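Local structure of putative kinase (Chloroflexus aurantiacus, 2RHM) at residues P5-V10 against T72-G77; Q108-A113 against I153-L158. The protein is of unknown function but has the P-loop nucleoside triphosphate hydrolase fold and is probably a kinase that binds a nucleotide. All coordinates share one frame; numbering follows the deposited sequence.

Interaction 1 (P5-V10 against T72-G77)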
loop_
_atom_site.group_PDB
_atom_site.type_symbol
_atom_site.label_atom_id
_atom_site.label_comp_id
_atom_site.label_asym_id
_atom_site.label_seq_id
_atom_site.Cartn_x
_atom_site.Cartn_y
_atom_site.Cartn_z
ATOM N N PRO B 5 12.886 1.216 12.336
ATOM C CA PRO B 5 11.663 0.422 12.417
ATOM C C PRO B 5 11.880 -1.047 12.154
ATOM O O PRO B 5 12.860 -1.418 11.504
ATOM C CB PRO B 5 10.797 1.017 11.314
ATOM C CG PRO B 5 11.750 1.528 10.337
ATOM C CD PRO B 5 12.883 2.080 11.143
ATOM N N ALA B 6 10.977 -1.881 12.657
ATOM C CA ALA B 6 11.045 -3.310 12.398
ATOM C C ALA B 6 10.263 -3.656 11.154
ATOM O O ALA B 6 9.228 -3.048 10.863
ATOM C CB ALA B 6 10.497 -4.112 13.582
ATOM N N LEU B 7 10.769 -4.641 10.411
ATOM C CA LEU B 7 10.052 -5.185 9.270
ATOM C C LEU B 7 9.830 -6.658 9.584
ATOM O O LEU B 7 10.793 -7.409 9.708
ATOM C CB LEU B 7 10.848 -5.021 7.976
ATOM C CG LEU B 7 10.275 -5.760 6.757
ATOM C CD1 LEU B 7 8.830 -5.369 6.524
ATOM C CD2 LEU B 7 11.089 -5.500 5.485
ATOM N N ILE B 8 8.565 -7.036 9.774
ATOM C CA ILE B 8 8.202 -8.395 10.137
ATOM C C ILE B 8 7.775 -9.109 8.877
ATOM O O ILE B 8 6.773 -8.746 8.271
ATOM C CB ILE B 8 7.080 -8.413 11.209
ATOM C CG1 ILE B 8 7.560 -7.655 12.465
ATOM C CG2 ILE B 8 6.683 -9.840 11.534
ATOM C CD1 ILE B 8 6.437 -7.113 13.281
ATOM N N ILE B 9 8.568 -10.106 8.486
ATOM C CA ILE B 9 8.331 -10.857 7.281
ATOM C C ILE B 9 7.679 -12.181 7.644
ATOM O O ILE B 9 8.242 -12.972 8.395
ATOM C CB ILE B 9 9.651 -11.122 6.513
ATOM C CG1 ILE B 9 10.298 -9.797 6.082
ATOM C CG2 ILE B 9 9.430 -12.058 5.313
ATOM C CD1 ILE B 9 11.374 -9.314 7.044
ATOM N N VAL B 10 6.477 -12.387 7.134
ATOM C CA VAL B 10 5.783 -13.657 7.299
ATOM C C VAL B 10 5.750 -14.379 5.976
ATOM O O VAL B 10 5.161 -13.901 5.004
ATOM C CB VAL B 10 4.358 -13.494 7.844
ATOM C CG1 VAL B 10 3.749 -14.845 8.120
ATOM C CG2 VAL B 10 4.367 -12.660 9.113
ATOM N N THR B 72 7.581 3.602 1.967
ATOM C CA THR B 72 7.097 4.863 2.525
ATOM C C THR B 72 6.699 4.719 4.004
ATOM O O THR B 72 6.836 5.657 4.771
ATOM C CB THR B 72 5.979 5.510 1.669
ATOM O OG1 THR B 72 5.759 6.857 2.119
ATOM C CG2 THR B 72 4.674 4.702 1.732
ATOM N N ILE B 73 6.220 3.543 4.401
ATOM C CA ILE B 73 5.872 3.289 5.811
ATOM C C ILE B 73 7.138 3.240 6.661
ATOM O O ILE B 73 7.227 3.879 7.724
ATOM C CB ILE B 73 5.069 1.976 5.952
ATOM C CG1 ILE B 73 3.723 2.108 5.236
ATOM C CG2 ILE B 73 4.833 1.630 7.404
ATOM C CD1 ILE B 73 2.946 0.862 5.181
ATOM N N LEU B 74 8.124 2.489 6.187
ATOM C CA LEU B 74 9.403 2.384 6.896
ATOM C C LEU B 74 10.129 3.721 6.999
ATOM O O LEU B 74 10.731 4.028 8.050
ATOM C CB LEU B 74 10.300 1.332 6.232
ATOM C CG LEU B 74 9.819 -0.121 6.376
ATOM C CD1 LEU B 74 10.656 -1.055 5.536
ATOM C CD2 LEU B 74 9.867 -0.568 7.836
ATOM N N GLN B 75 10.067 4.521 5.927
ATOM C CA GLN B 75 10.692 5.846 5.911
ATOM C C GLN B 75 10.079 6.799 6.956
ATOM O O GLN B 75 10.753 7.707 7.428
ATOM C CB GLN B 75 10.620 6.442 4.514
ATOM C CG GLN B 75 11.600 5.790 3.539
ATOM C CD GLN B 75 11.336 6.111 2.059
ATOM O OE1 GLN B 75 10.298 6.666 1.695
ATOM N NE2 GLN B 75 12.280 5.746 1.210
ATOM N N SER B 76 8.815 6.577 7.328
ATOM C CA SER B 76 8.149 7.372 8.373
ATOM C C SER B 76 8.519 6.908 9.795
ATOM O O SER B 76 8.159 7.551 10.782
ATOM C CB SER B 76 6.624 7.304 8.205
ATOM O OG SER B 76 6.111 6.084 8.716
ATOM N N GLY B 77 9.226 5.786 9.891
ATOM C CA GLY B 77 9.687 5.237 11.171
ATOM C C GLY B 77 8.743 4.233 11.795
ATOM O O GLY B 77 8.936 3.831 12.943
#
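P5 sets the CB-CG side of its pyrrolidine ring against the last turn of the helix 52-75, where it meets both the side chain and the backbone of L74. Its CG lies 3.8 Å from L74 CD2 and 3.5 Å from L74 O, while the neighbouring P5 CB rests 3.7 Å from G77 O. The two side chains cross obliquely. With CG anti to the carbonyl carbon (chi1 -69°), L74 swings its fork toward the strand, CD2 on P5 and CD1 toward L7. L74 CD2 also comes to 4.0 Å from A6 O, and L74 CD1 makes a looser contact of 4.5 Å with L7 CD2.

The helix ends just beside the ring. G77 has a positive phi of 93° and closes a Schellman motif, its N bonding to L74 O at 3.0 Å; a side chain at these backbone angles would press on the carbonyl oxygen of S76, so glycine suits the place. One residue earlier, S76 OG turns back onto I73 O at 2.7 Å, tying down another carbonyl of the last turn. Further out, L80 of strand 80-83 and L98 of helix 88-101 also pack on L74. Strand 80-83, which follows the helix, lies next to strand 6-12. One turn back, T72 OG1 hydrogen-bonds to the backbone N of L33 of the second subunit. Between the segments the contact is wholly van der Waals: proline and leucine pack the start of the central strand, while S76 OG and G77 N bond to carbonyls of the last helical turn.

Interaction 2 (Q108-A113 against I153-L158); sequences QIRCVA and IPPLPL
Q108 lays its primary amide along the backbone of L156 and bonds to it twice. Q108 OE1 accepts from L156 N at 2.8 Å, and Q108 NE2 donates to L156 O, also at 2.8 Å and nearly straight (165°). Each donor lies in the plane of the carbonyl it meets, on a lone pair, and L156 O lies in the glutamine's amide plane, so the pair of bonds fixes the rotation of the amide. The side chain spans the distance because CG stands anti to the backbone N (chi1 -171°) and the rest is extended. Glutamine suits this place by offering a donor and an acceptor side by side. P155 CB packs against Q108 OE1. A leucine here would probably leave L156 N and O without these mates and let the proline-rich loop shift against the strand.

The strand 105-112 belongs to the parallel sheet of the P-loop NTPase fold, and 153-158 is part of the loop leading toward its edge strand 162-166. Three prolines suit this irregular chain: they lack the N-H that regular pairing would use, and P157 centres an inverse gamma turn.

R110 makes a second close part. Bent at chi3, it slides past buried I153, R110 CD 3.7 Å from I153 CG2, to bring R110 NH1 to I153 O at 3.0 Å. That oxygen lies at the guanidinium edge, though NH1 is tilted 35° from the carbonyl plane; T164 takes NE. Beyond the arginine a water bridges the backbones, giving a proton to C111 O at 2.8 Å and accepting one from I153 N. The outer flank is looser: P155 CD stands 4.0 Å from R110 NH1, P154 and P157 turn outward, exposed, and a glycerol, probably from the crystallisation liquor, lies against P155 and hydrogen-bonds to L156 O.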
loop_
_atom_site.group_PDB
_atom_site.type_symbol
_atom_site.label_atom_id
_atom_site.label_comp_id
_atom_site.label_asym_id
_atom_site.label_seq_id
_atom_site.Cartn_x
_atom_site.Cartn_y
_atom_site.Cartn_z
ATOM N N GLN B 108 11.594 -12.543 11.144
ATOM C CA GLN B 108 10.988 -13.422 10.156
ATOM C C GLN B 108 10.280 -14.615 10.777
ATOM O O GLN B 108 10.798 -15.243 11.714
ATOM C CB GLN B 108 12.036 -13.901 9.133
ATOM C CG GLN B 108 11.438 -14.641 7.935
ATOM C CD GLN B 108 12.450 -14.944 6.811
ATOM O OE1 GLN B 108 12.065 -15.463 5.762
ATOM N NE2 GLN B 108 13.728 -14.612 7.022
ATOM N N ILE B 109 9.058 -14.841 10.316
ATOM C CA ILE B 109 8.259 -16.012 10.702
ATOM C C ILE B 109 7.946 -16.821 9.448
ATOM O O ILE B 109 7.402 -16.295 8.457
ATOM C CB ILE B 109 6.956 -15.634 11.412
ATOM C CG1 ILE B 109 7.250 -14.761 12.622
ATOM C CG2 ILE B 109 6.208 -16.894 11.850
ATOM C CD1 ILE B 109 6.061 -14.316 13.333
ATOM N N ARG B 110 8.343 -18.088 9.479
ATOM C CA ARG B 110 8.118 -18.992 8.376
ATOM C C ARG B 110 7.072 -20.017 8.789
ATOM O O ARG B 110 7.208 -20.674 9.812
ATOM C CB ARG B 110 9.393 -19.712 7.948
ATOM C CG ARG B 110 9.080 -20.788 6.929
ATOM C CD ARG B 110 10.265 -21.576 6.516
ATOM N NE ARG B 110 10.888 -22.296 7.623
ATOM C CZ ARG B 110 11.784 -23.257 7.456
ATOM N NH1 ARG B 110 12.140 -23.625 6.239
ATOM N NH2 ARG B 110 12.316 -23.872 8.506
ATOM N N CYS B 111 6.009 -20.121 8.000
ATOM C CA CYS B 111 4.977 -21.101 8.264
ATOM C C CYS B 111 5.208 -22.322 7.412
ATOM O O CYS B 111 5.613 -22.196 6.271
ATOM C CB CYS B 111 3.608 -20.521 7.940
ATOM S SG CYS B 111 3.225 -19.082 8.921
ATOM N N VAL B 112 4.940 -23.497 7.976
ATOM C CA VAL B 112 5.115 -24.755 7.275
ATOM C C VAL B 112 3.956 -25.685 7.671
ATOM O O VAL B 112 3.285 -25.454 8.667
ATOM C CB VAL B 112 6.484 -25.419 7.624
ATOM C CG1 VAL B 112 7.668 -24.515 7.223
ATOM C CG2 VAL B 112 6.560 -25.778 9.102
ATOM N N ALA B 113 3.695 -26.695 6.854
ATOM C CA ALA B 113 2.723 -27.737 7.204
ATOM C C ALA B 113 2.918 -28.939 6.315
ATOM O O ALA B 113 3.557 -28.853 5.266
ATOM C CB ALA B 113 1.319 -27.239 7.092
ATOM N N ILE B 153 9.267 -24.006 2.683
ATOM C CA ILE B 153 9.797 -22.897 1.916
ATOM C C ILE B 153 11.114 -22.436 2.523
ATOM O O ILE B 153 11.239 -22.316 3.751
ATOM C CB ILE B 153 8.810 -21.699 1.855
ATOM C CG1 ILE B 153 9.138 -20.780 0.692
ATOM C CG2 ILE B 153 8.816 -20.907 3.136
ATOM C CD1 ILE B 153 8.057 -19.749 0.418
ATOM N N PRO B 154 12.122 -22.188 1.683
ATOM C CA PRO B 154 13.331 -21.606 2.261
ATOM C C PRO B 154 13.098 -20.165 2.748
ATOM O O PRO B 154 12.488 -19.363 2.042
ATOM C CB PRO B 154 14.320 -21.630 1.085
ATOM C CG PRO B 154 13.765 -22.687 0.158
ATOM C CD PRO B 154 12.293 -22.477 0.252
ATOM N N PRO B 155 13.611 -19.822 3.938
ATOM C CA PRO B 155 13.386 -18.481 4.438
ATOM C C PRO B 155 14.308 -17.472 3.761
ATOM O O PRO B 155 15.341 -17.859 3.176
ATOM C CB PRO B 155 13.713 -18.606 5.927
ATOM C CG PRO B 155 14.667 -19.717 6.019
ATOM C CD PRO B 155 14.425 -20.631 4.864
ATOM N N LEU B 156 13.989 -16.178 3.860
ATOM C CA LEU B 156 14.878 -15.192 3.251
ATOM C C LEU B 156 16.115 -15.027 4.130
ATOM O O LEU B 156 16.006 -14.944 5.343
ATOM C CB LEU B 156 14.206 -13.857 3.019
ATOM C CG LEU B 156 12.966 -13.859 2.127
ATOM C CD1 LEU B 156 12.390 -12.478 1.985
ATOM C CD2 LEU B 156 13.295 -14.448 0.767
ATOM N N PRO B 157 17.289 -14.950 3.515
ATOM C CA PRO B 157 18.508 -14.832 4.309
ATOM C C PRO B 157 18.794 -13.374 4.723
ATOM O O PRO B 157 19.780 -12.782 4.282
ATOM C CB PRO B 157 19.581 -15.350 3.350
ATOM C CG PRO B 157 19.085 -15.017 2.033
ATOM C CD PRO B 157 17.583 -14.999 2.075
ATOM N N LEU B 158 17.952 -12.833 5.605
ATOM C CA LEU B 158 17.971 -11.406 5.951
ATOM C C LEU B 158 18.781 -11.093 7.206
ATOM O O LEU B 158 19.071 -9.926 7.498
ATOM C CB LEU B 158 16.530 -10.950 6.209
ATOM C CG LEU B 158 15.525 -11.112 5.072
ATOM C CD1 LEU B 158 14.184 -10.591 5.506
ATOM C CD2 LEU B 158 16.000 -10.386 3.825
HETATM O O HOH W 1 6.439 -23.460 3.890
#

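How the interactions relate
Interactions 1 and 2 sit on neighbouring strands of one parallel sheet, 6-12 and 105-112, with centres about 18 Å apart. They touch directly: I9 O lies 2.8 Å from I109 N, probably hydrogen-bonded, and I9 CD1 packs 3.4 Å from L158 CD1. Interaction 1 lies at the start of strand 6-12, whereas interaction 2 lies nearer that strand's other end, where it runs into a sequence matching the P-loop, the probable nucleotide phosphate site. I153 touches residues of that pattern, and its side chain is about 11 Å from the bound benzoic acid. The 5-10/72-77 contact instead adjoins the second subunit through its helix.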